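Local coordinates for probable adenylyl-sulfate kinase (Synechocystis sp., PDB 5CB8), which catalyses the ATP-dependent 3'-phosphorylation of adenosine 5'-phosphosulfate to 3'-phosphoadenylyl sulfate, a step in the assimilation of sulfate, at residues Val102-Glu114 with Phe154-Asn166. Residues are numbered along the deposited sequence; the frame is centred on the assembly and turned at random.
Sequences VSAISPYAAIRQE and FTGIDDPYEPPTN. With ADX (adenosine-5'-phosphosulfate), chain G.
R112 reaches from the first turn of helix 109-119 to the backbone of E162, where both terminal nitrogens converge on one carbonyl: NH1 lies 2.9 Å and NH2 2.8 Å from E162 O. NH1 also donates to S106 O, in plane with the guanidinium, while NE pairs with E124; these bonds fix the group's rotation, and P164 CD packs over one face. E162 N binds P107 O (2.9 Å), and its chain, extended beyond CG (chi2 176°), carries OE1 to A109 N at 2.9 Å, in the first helical residue, just after N-cap Y108. A water further links OE1 to A110 N. A second joins Y108 OH to D159 OD2, which is salt-bridged to R79.

Apolar contacts accompany these bonds. P107 CB rests 3.8 Å from Y161 CD1, P160 CG comes obliquely against the hydroxyl end of the Y108 ring, and I105 CG2 meets T155 CG2 at 3.8 Å.

Adenosine-5'-phosphosulfate lies between the segments: I105 N and S106 N bind its phosphate and sulfate oxygens, and F154 CD1 approaches adenine C6 at 3.4 Å. The loops thus form part of the substrate pocket of a P-loop APS kinase, with S106 probably forming the phosphoserine intermediate.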
# COMPACT_ATOMS: atom_id res chain seq x y z
N VAL B 102 2.68 12.25 3.40
CA VAL B 102 1.53 11.75 4.16
C VAL B 102 0.86 12.89 4.89
O VAL B 102 1.53 13.73 5.50
CB VAL B 102 1.94 10.68 5.18
CG1 VAL B 102 0.73 10.25 6.04
CG2 VAL B 102 2.53 9.46 4.46
N SER B 103 -0.47 12.95 4.80
CA SER B 103 -1.24 13.93 5.56
C SER B 103 -2.31 13.16 6.32
O SER B 103 -3.26 12.66 5.72
CB SER B 103 -1.90 14.94 4.63
OG SER B 103 -2.66 15.88 5.37
N ALA B 104 -2.16 13.07 7.64
CA ALA B 104 -3.09 12.31 8.46
C ALA B 104 -3.07 12.86 9.87
O ALA B 104 -2.02 13.24 10.36
CB ALA B 104 -2.72 10.83 8.46
N ILE B 105 -4.24 12.92 10.51
CA ILE B 105 -4.28 13.43 11.87
C ILE B 105 -3.26 12.69 12.72
O ILE B 105 -2.48 13.34 13.42
CB ILE B 105 -5.68 13.32 12.50
CG1 ILE B 105 -6.63 14.34 11.87
CG2 ILE B 105 -5.60 13.58 14.01
CD1 ILE B 105 -8.06 14.22 12.43
N SER B 106 -3.22 11.36 12.59
CA SER B 106 -2.26 10.52 13.32
C SER B 106 -2.02 11.00 14.75
O SER B 106 -0.91 11.42 15.10
CB SER B 106 -0.93 10.41 12.57
OG SER B 106 -0.47 11.67 12.10
N PRO B 107 -3.07 10.93 15.59
CA PRO B 107 -3.09 11.60 16.89
C PRO B 107 -2.28 10.88 17.96
O PRO B 107 -2.05 11.47 19.01
CB PRO B 107 -4.57 11.59 17.26
CG PRO B 107 -5.10 10.34 16.60
CD PRO B 107 -4.34 10.22 15.30
N TYR B 108 -1.87 9.64 17.72
CA TYR B 108 -1.08 8.91 18.73
C TYR B 108 0.43 8.93 18.47
O TYR B 108 0.92 8.37 17.48
CB TYR B 108 -1.60 7.48 18.88
CG TYR B 108 -3.01 7.45 19.44
CD1 TYR B 108 -3.23 7.65 20.80
CD2 TYR B 108 -4.11 7.26 18.61
CE1 TYR B 108 -4.51 7.65 21.32
CE2 TYR B 108 -5.40 7.26 19.13
CZ TYR B 108 -5.59 7.45 20.48
OH TYR B 108 -6.87 7.45 21.02
N ALA B 109 1.17 9.55 19.40
CA ALA B 109 2.62 9.69 19.27
C ALA B 109 3.35 8.35 19.14
O ALA B 109 4.27 8.21 18.32
CB ALA B 109 3.18 10.50 20.44
N ALA B 110 2.97 7.36 19.95
CA ALA B 110 3.65 6.07 19.92
C ALA B 110 3.52 5.39 18.55
O ALA B 110 4.42 4.68 18.11
CB ALA B 110 3.13 5.14 21.03
N ILE B 111 2.38 5.59 17.90
CA ILE B 111 2.17 5.04 16.56
C ILE B 111 2.99 5.79 15.51
O ILE B 111 3.60 5.18 14.63
CB ILE B 111 0.69 5.09 16.16
CG1 ILE B 111 -0.17 4.33 17.18
CG2 ILE B 111 0.51 4.52 14.75
CD1 ILE B 111 0.12 2.84 17.21
N ARG B 112 3.02 7.12 15.59
CA ARG B 112 3.89 7.90 14.68
C ARG B 112 5.34 7.46 14.83
O ARG B 112 6.08 7.36 13.84
CB ARG B 112 3.77 9.41 14.95
CG ARG B 112 2.37 9.97 14.67
CD ARG B 112 2.36 11.52 14.67
NE ARG B 112 2.97 12.07 15.88
CZ ARG B 112 2.30 12.54 16.93
NH1 ARG B 112 0.98 12.53 16.94
NH2 ARG B 112 2.95 13.02 17.98
N GLN B 113 5.75 7.19 16.07
CA GLN B 113 7.12 6.78 16.36
C GLN B 113 7.41 5.40 15.79
O GLN B 113 8.51 5.12 15.31
CB GLN B 113 7.36 6.80 17.87
CG GLN B 113 7.59 8.21 18.40
CD GLN B 113 8.66 8.94 17.61
OE1 GLN B 113 9.81 8.50 17.55
NE2 GLN B 113 8.28 10.05 16.98
N GLU B 114 6.42 4.53 15.87
CA GLU B 114 6.54 3.17 15.36
C GLU B 114 6.78 3.22 13.84
O GLU B 114 7.64 2.52 13.31
CB GLU B 114 5.24 2.44 15.69
CG GLU B 114 5.15 0.99 15.30
CD GLU B 114 3.77 0.43 15.59
OE1 GLU B 114 3.34 0.45 16.78
OE2 GLU B 114 3.10 -0.01 14.63
N PHE B 154 -14.28 12.79 18.36
CA PHE B 154 -13.62 13.69 17.44
C PHE B 154 -12.35 14.26 18.04
O PHE B 154 -12.35 14.82 19.14
CB PHE B 154 -14.56 14.83 17.04
CG PHE B 154 -14.04 15.65 15.89
CD1 PHE B 154 -14.08 15.15 14.59
CD2 PHE B 154 -13.52 16.92 16.10
CE1 PHE B 154 -13.59 15.90 13.53
CE2 PHE B 154 -13.03 17.68 15.04
CZ PHE B 154 -13.06 17.17 13.76
N THR B 155 -11.25 14.10 17.31
CA THR B 155 -9.93 14.53 17.75
C THR B 155 -9.91 15.95 18.29
O THR B 155 -10.36 16.89 17.61
CB THR B 155 -8.95 14.45 16.57
OG1 THR B 155 -8.95 13.11 16.05
CG2 THR B 155 -7.54 14.84 17.01
N GLY B 156 -9.39 16.11 19.50
CA GLY B 156 -9.25 17.43 20.08
C GLY B 156 -10.44 17.88 20.91
O GLY B 156 -10.32 18.82 21.70
N ILE B 157 -11.58 17.23 20.73
CA ILE B 157 -12.79 17.58 21.47
C ILE B 157 -13.13 16.48 22.48
O ILE B 157 -13.24 16.73 23.69
CB ILE B 157 -13.99 17.80 20.53
CG1 ILE B 157 -13.70 18.93 19.54
CG2 ILE B 157 -15.25 18.12 21.34
CD1 ILE B 157 -13.41 20.27 20.22
N ASP B 158 -13.29 15.25 22.00
CA ASP B 158 -13.47 14.13 22.92
C ASP B 158 -12.69 12.89 22.47
O ASP B 158 -13.16 11.75 22.61
CB ASP B 158 -14.94 13.80 23.14
CG ASP B 158 -15.61 13.32 21.90
OD1 ASP B 158 -15.16 13.71 20.80
OD2 ASP B 158 -16.59 12.54 22.00
N ASP B 159 -11.49 13.12 21.95
CA ASP B 159 -10.58 12.06 21.52
C ASP B 159 -9.20 12.70 21.52
O ASP B 159 -9.08 13.91 21.29
CB ASP B 159 -10.93 11.59 20.10
CG ASP B 159 -10.76 10.09 19.92
OD1 ASP B 159 -11.39 9.31 20.67
OD2 ASP B 159 -10.00 9.69 19.01
N PRO B 160 -8.16 11.91 21.79
CA PRO B 160 -6.84 12.51 22.04
C PRO B 160 -6.20 13.15 20.81
O PRO B 160 -6.45 12.73 19.68
CB PRO B 160 -5.98 11.31 22.46
CG PRO B 160 -6.94 10.26 22.90
CD PRO B 160 -8.15 10.45 22.02
N TYR B 161 -5.38 14.18 21.04
CA TYR B 161 -4.35 14.52 20.07
C TYR B 161 -3.08 14.71 20.86
O TYR B 161 -3.02 15.54 21.78
CB TYR B 161 -4.64 15.78 19.22
CG TYR B 161 -3.48 15.98 18.26
CD1 TYR B 161 -3.36 15.18 17.13
CD2 TYR B 161 -2.47 16.90 18.52
CE1 TYR B 161 -2.28 15.31 16.26
CE2 TYR B 161 -1.39 17.04 17.67
CZ TYR B 161 -1.30 16.24 16.55
OH TYR B 161 -0.22 16.38 15.70
N GLU B 162 -2.07 13.90 20.54
CA GLU B 162 -0.80 13.95 21.26
C GLU B 162 0.23 14.65 20.39
O GLU B 162 0.74 14.07 19.43
CB GLU B 162 -0.34 12.53 21.60
CG GLU B 162 -1.38 11.73 22.39
CD GLU B 162 -0.96 10.30 22.65
OE1 GLU B 162 -0.04 9.81 21.97
OE2 GLU B 162 -1.56 9.65 23.54
N PRO B 163 0.55 15.91 20.72
CA PRO B 163 1.41 16.70 19.84
C PRO B 163 2.85 16.19 19.83
O PRO B 163 3.35 15.76 20.87
CB PRO B 163 1.36 18.10 20.46
CG PRO B 163 1.05 17.87 21.90
CD PRO B 163 0.14 16.66 21.92
N PRO B 164 3.50 16.22 18.66
CA PRO B 164 4.92 15.87 18.58
C PRO B 164 5.74 16.68 19.58
O PRO B 164 5.52 17.88 19.73
CB PRO B 164 5.28 16.28 17.15
CG PRO B 164 4.03 16.02 16.39
CD PRO B 164 2.92 16.46 17.33
N THR B 165 6.66 16.02 20.27
CA THR B 165 7.51 16.73 21.22
C THR B 165 8.84 17.09 20.57
O THR B 165 9.53 18.02 21.02
CB THR B 165 7.77 15.89 22.48
OG1 THR B 165 8.22 14.59 22.09
CG2 THR B 165 6.48 15.77 23.30
N ASN B 166 9.20 16.37 19.52
CA ASN B 166 10.45 16.64 18.81
C ASN B 166 10.29 16.46 17.31
O ASN B 166 11.01 15.66 16.71
CB ASN B 166 11.55 15.70 19.31
CG ASN B 166 12.92 16.11 18.82
OD1 ASN B 166 13.22 17.30 18.68
ND2 ASN B 166 13.77 15.12 18.54
SB ADX G . -6.50 9.42 11.75
O1B ADX G . -6.78 8.00 11.52
O2B ADX G . -5.12 9.77 11.34
O3B ADX G . -6.72 9.73 13.17
PA ADX G . -7.35 10.60 9.40
O1A ADX G . -7.10 9.33 8.60
O2A ADX G . -6.35 11.70 9.08
O3A ADX G . -7.47 10.27 10.95
O5' ADX G . -8.82 11.12 9.01
C5' ADX G . -9.28 12.33 9.54
C4' ADX G . -10.33 12.93 8.78
O4' ADX G . -11.56 12.16 9.00
C3' ADX G . -10.60 14.30 9.23
O3' ADX G . -10.03 15.18 8.36
C2' ADX G . -12.07 14.45 9.19
O2' ADX G . -12.44 15.02 8.02
C1' ADX G . -12.63 13.06 9.23
N9 ADX G . -13.28 12.69 10.45
C8 ADX G . -14.50 12.10 10.56
N7 ADX G . -14.69 11.75 11.84
C5 ADX G . -13.59 12.10 12.55
C6 ADX G . -13.25 11.96 13.90
N6 ADX G . -14.14 11.29 14.83
N1 ADX G . -12.05 12.43 14.31
C2 ADX G . -11.20 13.01 13.44
N3 ADX G . -11.50 13.14 12.14
C4 ADX G . -12.69 12.70 11.67
O HOH W 1 -8.81 7.26 19.26
O HOH W 2 0.90 7.26 21.90